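Side-chain contacts in trans-4-hydroxy-L-proline dehydratase (PDB 6VXC), which uses a glycyl radical to dehydrate trans-4-hydroxy-L-proline to (S)-1-pyrroline-5-carboxylate, a step in the anaerobic breakdown of hydroxyproline: residues A[583-587]-A[588-592]; A[501-505]-A[506-510]. All coordinates share one frame; numbering follows the deposited sequence.

Two short-range contacts illustrate how helix ends are finished and then joined. Following the chain from its N terminus, interaction 2 comes first: residues 501-505, in the loop that follows strand 491-492, lead into 506-510, the opening turn of helix 506-538. Interaction 1 follows in 583-592, along the last turns of helix 575-591. Each spans a single continuous stretch with no residue between its segments; the two follow in series and neither nest nor cross. In space they meet: Ile585 CG2 lies 3.6 Å from Leu509 CD2, and Phe590 CE1 lies 3.4 Å from the backbone Ser505 C. The start of one helix thus packs on the end of the other; the centre of each contact lies about 38 Å from the centre of the chain.

Interaction 1. Residues A[583-587]-A[588-592]; sequences TAIKY and NVFDK
Asn588 turns its side chain back along the helix to Ala584, and the carbonyl of Ala584 is gripped twice. The amide ND2 reaches Ala584 O at 2.9 Å, in the carbonyl plane on a lone pair, while the backbone Asn588 N bonds the same oxygen at 3.0 Å. The bonds of ND2 to Ala584 O and to Thr622 OG1 together fix the rotation of the amide.

The backbone bonds change spacing further on. Val589 N still pairs with Ile585 O, four residues back; Phe590 N makes weak bonds to the carbonyls of both Ile585 and Lys586; then Asp591 N reaches Lys586 O and Lys592 N reaches Tyr587 O, both 2.8 Å and five residues back.

Among the rings, with CG anti to the backbone N (chi1 -173°), Tyr587 presents one face to Lys592, whose chain bends at chi2 (-55°). Lys592 CG stands over the ring, 3.9 Å from the centroid, a CH-pi contact, and CE lies 3.8 Å from Tyr587 CE1. Elsewhere on the helix, Ile585 and Phe590 run side by side, with Ile585 CG2 at the edge of the ring, 3.8 Å from Phe590 CE2.

Charge plays a looser part. Lys586 NZ remains 5.3 Å from Asp591 OD2, too long for a salt bridge, though some attraction through space is likely; OD2 bonds Tyr631 OH, and the lysine makes cation-pi contacts with Tyr506 and Tyr631.

Such a change from four-residue to five-residue bonding is the mark of a pi-type turn, here widening the C-terminal part of helix 575-591.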
loop_
_atom_site.group_PDB
_atom_site.type_symbol
_atom_site.label_atom_id
_atom_site.label_comp_id
_atom_site.label_asym_id
_atom_site.label_seq_id
_atom_site.Cartn_x
_atom_site.Cartn_y
_atom_site.Cartn_z
ATOM N N THR A 583 -10.727 -24.699 -14.093
ATOM C CA THR A 583 -11.029 -24.906 -15.503
ATOM C C THR A 583 -10.397 -26.196 -16.008
ATOM O O THR A 583 -11.037 -26.970 -16.726
ATOM C CB THR A 583 -10.556 -23.709 -16.347
ATOM O OG1 THR A 583 -11.246 -22.518 -15.963
ATOM C CG2 THR A 583 -10.828 -23.964 -17.835
ATOM N N ALA A 584 -9.147 -26.459 -15.623
ATOM C CA ALA A 584 -8.499 -27.695 -16.052
ATOM C C ALA A 584 -9.254 -28.926 -15.557
ATOM O O ALA A 584 -9.370 -29.929 -16.271
ATOM C CB ALA A 584 -7.049 -27.722 -15.562
ATOM N N ILE A 585 -9.748 -28.875 -14.328
ATOM C CA ILE A 585 -10.472 -30.011 -13.775
ATOM C C ILE A 585 -11.805 -30.204 -14.492
ATOM O O ILE A 585 -12.144 -31.315 -14.914
ATOM C CB ILE A 585 -10.655 -29.843 -12.257
ATOM C CG1 ILE A 585 -9.295 -29.930 -11.541
ATOM C CG2 ILE A 585 -11.664 -30.864 -11.741
ATOM C CD1 ILE A 585 -9.367 -29.622 -10.030
ATOM N N LYS A 586 -12.571 -29.124 -14.659
ATOM C CA LYS A 586 -13.858 -29.242 -15.329
ATOM C C LYS A 586 -13.695 -29.785 -16.745
ATOM O O LYS A 586 -14.407 -30.708 -17.155
ATOM C CB LYS A 586 -14.547 -27.885 -15.365
ATOM C CG LYS A 586 -15.902 -27.898 -16.036
ATOM C CD LYS A 586 -16.445 -26.486 -16.050
ATOM C CE LYS A 586 -17.885 -26.446 -16.426
ATOM N NZ LYS A 586 -18.373 -25.041 -16.319
ATOM N N TYR A 587 -12.730 -29.239 -17.490
ATOM C CA TYR A 587 -12.554 -29.607 -18.892
ATOM C C TYR A 587 -12.067 -31.042 -19.032
ATOM O O TYR A 587 -12.634 -31.825 -19.802
ATOM C CB TYR A 587 -11.573 -28.628 -19.557
ATOM C CG TYR A 587 -11.401 -28.782 -21.056
ATOM C CD1 TYR A 587 -12.300 -28.200 -21.934
ATOM C CD2 TYR A 587 -10.323 -29.478 -21.591
ATOM C CE1 TYR A 587 -12.149 -28.316 -23.309
ATOM C CE2 TYR A 587 -10.162 -29.609 -22.985
ATOM C CZ TYR A 587 -11.082 -29.018 -23.834
ATOM O OH TYR A 587 -10.956 -29.124 -25.198
ATOM N N ASN A 588 -11.031 -31.410 -18.276
ATOM C CA ASN A 588 -10.372 -32.694 -18.467
ATOM C C ASN A 588 -11.016 -33.830 -17.676
ATOM O O ASN A 588 -11.135 -34.942 -18.201
ATOM C CB ASN A 588 -8.894 -32.583 -18.098
ATOM C CG ASN A 588 -8.117 -31.732 -19.082
ATOM O OD1 ASN A 588 -7.839 -32.168 -20.203
ATOM N ND2 ASN A 588 -7.765 -30.510 -18.670
ATOM N N VAL A 589 -11.463 -33.581 -16.447
ATOM C CA VAL A 589 -12.022 -34.653 -15.621
ATOM C C VAL A 589 -13.507 -34.861 -15.904
ATOM O O VAL A 589 -13.952 -35.990 -16.117
ATOM C CB VAL A 589 -11.786 -34.372 -14.122
ATOM C CG1 VAL A 589 -12.453 -35.462 -13.288
ATOM C CG2 VAL A 589 -10.306 -34.281 -13.810
ATOM N N PHE A 590 -14.301 -33.795 -15.938
ATOM C CA PHE A 590 -15.748 -33.954 -15.987
ATOM C C PHE A 590 -16.355 -33.783 -17.372
ATOM O O PHE A 590 -17.336 -34.467 -17.677
ATOM C CB PHE A 590 -16.416 -32.986 -15.005
ATOM C CG PHE A 590 -16.124 -33.304 -13.572
ATOM C CD1 PHE A 590 -16.787 -34.344 -12.931
ATOM C CD2 PHE A 590 -15.164 -32.597 -12.872
ATOM C CE1 PHE A 590 -16.514 -34.650 -11.613
ATOM C CE2 PHE A 590 -14.877 -32.889 -11.553
ATOM C CZ PHE A 590 -15.550 -33.926 -10.919
ATOM N N ASP A 591 -15.815 -32.909 -18.227
ATOM C CA ASP A 591 -16.421 -32.678 -19.548
ATOM C C ASP A 591 -15.849 -33.644 -20.584
ATOM O O ASP A 591 -16.563 -34.514 -21.085
ATOM C CB ASP A 591 -16.257 -31.220 -19.999
ATOM C CG ASP A 591 -17.297 -30.275 -19.380
ATOM O OD1 ASP A 591 -18.194 -30.745 -18.631
ATOM O OD2 ASP A 591 -17.231 -29.049 -19.659
ATOM N N LYS A 592 -14.566 -33.494 -20.920
ATOM C CA LYS A 592 -13.946 -34.362 -21.920
ATOM C C LYS A 592 -13.524 -35.716 -21.359
ATOM O O LYS A 592 -13.284 -36.645 -22.133
ATOM C CB LYS A 592 -12.724 -33.682 -22.530
ATOM C CG LYS A 592 -12.980 -32.338 -23.161
ATOM C CD LYS A 592 -14.076 -32.410 -24.205
ATOM C CE LYS A 592 -14.347 -31.020 -24.747
ATOM N NZ LYS A 592 -15.143 -31.024 -25.994
#

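Interaction 2. Residues A[501-505]-A[506-510]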
loop_
_atom_site.group_PDB
_atom_site.type_symbol
_atom_site.label_atom_id
_atom_site.label_comp_id
_atom_site.label_asym_id
_atom_site.label_seq_id
_atom_site.Cartn_x
_atom_site.Cartn_y
_atom_site.Cartn_z
ATOM N N ARG A 501 -12.030 -37.902 -5.072
ATOM C CA ARG A 501 -12.307 -39.003 -5.987
ATOM C C ARG A 501 -13.778 -39.407 -5.967
ATOM O O ARG A 501 -14.244 -40.042 -6.913
ATOM C CB ARG A 501 -11.424 -40.203 -5.645
ATOM C CG ARG A 501 -9.925 -39.906 -5.706
ATOM C CD ARG A 501 -9.138 -40.919 -4.893
ATOM N NE ARG A 501 -7.711 -40.612 -4.863
ATOM C CZ ARG A 501 -7.143 -39.799 -3.975
ATOM N NH1 ARG A 501 -5.832 -39.573 -4.006
ATOM N NH2 ARG A 501 -7.896 -39.206 -3.057
ATOM N N ASN A 502 -14.518 -39.068 -4.915
ATOM C CA ASN A 502 -15.936 -39.392 -4.858
ATOM C C ASN A 502 -16.822 -38.289 -5.407
ATOM O O ASN A 502 -18.038 -38.480 -5.488
ATOM C CB ASN A 502 -16.360 -39.704 -3.423
ATOM C CG ASN A 502 -15.666 -40.923 -2.871
ATOM O OD1 ASN A 502 -15.366 -41.860 -3.609
ATOM N ND2 ASN A 502 -15.421 -40.927 -1.569
ATOM N N PHE A 503 -16.259 -37.147 -5.780
ATOM C CA PHE A 503 -17.074 -36.097 -6.367
ATOM C C PHE A 503 -17.543 -36.564 -7.742
ATOM O O PHE A 503 -16.730 -36.942 -8.586
ATOM C CB PHE A 503 -16.274 -34.799 -6.461
ATOM C CG PHE A 503 -15.914 -34.208 -5.125
ATOM C CD1 PHE A 503 -16.603 -34.568 -3.983
ATOM C CD2 PHE A 503 -14.896 -33.278 -5.015
ATOM C CE1 PHE A 503 -16.274 -34.010 -2.758
ATOM C CE2 PHE A 503 -14.571 -32.724 -3.794
ATOM C CZ PHE A 503 -15.254 -33.091 -2.671
ATOM N N GLN A 504 -18.854 -36.590 -7.949
ATOM C CA GLN A 504 -19.401 -37.080 -9.201
ATOM C C GLN A 504 -19.555 -35.987 -10.237
ATOM O O GLN A 504 -19.781 -36.296 -11.411
ATOM C CB GLN A 504 -20.760 -37.751 -8.962
ATOM C CG GLN A 504 -20.635 -39.079 -8.235
ATOM C CD GLN A 504 -19.657 -40.019 -8.936
ATOM O OE1 GLN A 504 -19.791 -40.300 -10.137
ATOM N NE2 GLN A 504 -18.650 -40.490 -8.195
ATOM N N SER A 505 -19.426 -34.724 -9.834
ATOM C CA SER A 505 -19.676 -33.626 -10.743
ATOM C C SER A 505 -18.760 -32.461 -10.399
ATOM O O SER A 505 -18.274 -32.332 -9.271
ATOM C CB SER A 505 -21.142 -33.173 -10.671
ATOM O OG SER A 505 -21.384 -32.540 -9.428
ATOM N N TYR A 506 -18.570 -31.585 -11.388
ATOM C CA TYR A 506 -17.848 -30.349 -11.129
ATOM C C TYR A 506 -18.551 -29.521 -10.055
ATOM O O TYR A 506 -17.895 -28.936 -9.187
ATOM C CB TYR A 506 -17.700 -29.543 -12.415
ATOM C CG TYR A 506 -17.011 -28.228 -12.162
ATOM C CD1 TYR A 506 -15.625 -28.164 -12.031
ATOM C CD2 TYR A 506 -17.744 -27.071 -11.988
ATOM C CE1 TYR A 506 -14.990 -26.953 -11.780
ATOM C CE2 TYR A 506 -17.131 -25.872 -11.729
ATOM C CZ TYR A 506 -15.756 -25.814 -11.628
ATOM O OH TYR A 506 -15.159 -24.612 -11.379
ATOM N N GLU A 507 -19.886 -29.459 -10.102
ATOM C CA GLU A 507 -20.636 -28.708 -9.098
ATOM C C GLU A 507 -20.351 -29.219 -7.694
ATOM O O GLU A 507 -20.264 -28.437 -6.742
ATOM C CB GLU A 507 -22.140 -28.768 -9.380
ATOM C CG GLU A 507 -22.600 -27.965 -10.612
ATOM C CD GLU A 507 -22.246 -28.631 -11.957
ATOM O OE1 GLU A 507 -21.872 -29.826 -11.962
ATOM O OE2 GLU A 507 -22.348 -27.952 -13.003
ATOM N N GLU A 508 -20.194 -30.529 -7.547
ATOM C CA GLU A 508 -19.863 -31.076 -6.244
ATOM C C GLU A 508 -18.485 -30.615 -5.791
ATOM O O GLU A 508 -18.304 -30.259 -4.621
ATOM C CB GLU A 508 -19.935 -32.594 -6.292
ATOM C CG GLU A 508 -20.293 -33.201 -5.001
ATOM C CD GLU A 508 -20.324 -34.707 -5.065
ATOM O OE1 GLU A 508 -20.077 -35.318 -4.001
ATOM O OE2 GLU A 508 -20.588 -35.261 -6.157
ATOM N N LEU A 509 -17.497 -30.621 -6.696
ATOM C CA LEU A 509 -16.173 -30.113 -6.343
ATOM C C LEU A 509 -16.219 -28.631 -5.973
ATOM O O LEU A 509 -15.606 -28.211 -4.993
ATOM C CB LEU A 509 -15.193 -30.336 -7.492
ATOM C CG LEU A 509 -13.861 -29.593 -7.349
ATOM C CD1 LEU A 509 -13.005 -30.123 -6.193
ATOM C CD2 LEU A 509 -13.105 -29.609 -8.656
ATOM N N PHE A 510 -16.924 -27.818 -6.758
ATOM C CA PHE A 510 -16.947 -26.384 -6.487
ATOM C C PHE A 510 -17.646 -26.068 -5.172
ATOM O O PHE A 510 -17.263 -25.120 -4.488
ATOM C CB PHE A 510 -17.611 -25.618 -7.628
ATOM C CG PHE A 510 -17.434 -24.110 -7.532
ATOM C CD1 PHE A 510 -16.165 -23.542 -7.542
ATOM C CD2 PHE A 510 -18.537 -23.270 -7.446
ATOM C CE1 PHE A 510 -15.991 -22.147 -7.451
ATOM C CE2 PHE A 510 -18.372 -21.887 -7.362
ATOM C CZ PHE A 510 -17.096 -21.329 -7.365
#
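Glu508 reaches back from the first turn of its helix to the three residues that lead into it, Phe503, Gln504 and Ser505. Its CB rests 3.5 Å from Ser505 OG, the hydroxyl that takes the Glu508 backbone N-H (OG to N, 3.0 Å). With CG roughly anti to the backbone N (chi1 -151°) and the chain extended beyond it, the methylene CG passes Phe503 CD1 at 4.1 Å, and CD then lies 3.8 Å from Phe503 CA. Ser505 is the N-cap of helix 506-538, and its serine-to-third-residue bond is one half of a capping box; the glutamate, at that third position, instead turns to the amide before the cap. The two carboxylate oxygens then go to different partners. OE1 lies 3.6 Å from Phe503 CD1, with ring and carboxylate planes 53° apart. OE2 accepts from Gln504 N at 2.8 Å, a fairly straight bond whose donor stands 48° out of the carboxylate plane. At the other ortho carbon, Phe503 CD2 lies 3.9 Å from Leu509 CB, the two side chains crossing at about a right angle, and Leu509 in turn touches Leu582 and Ile585 of helix 575-591.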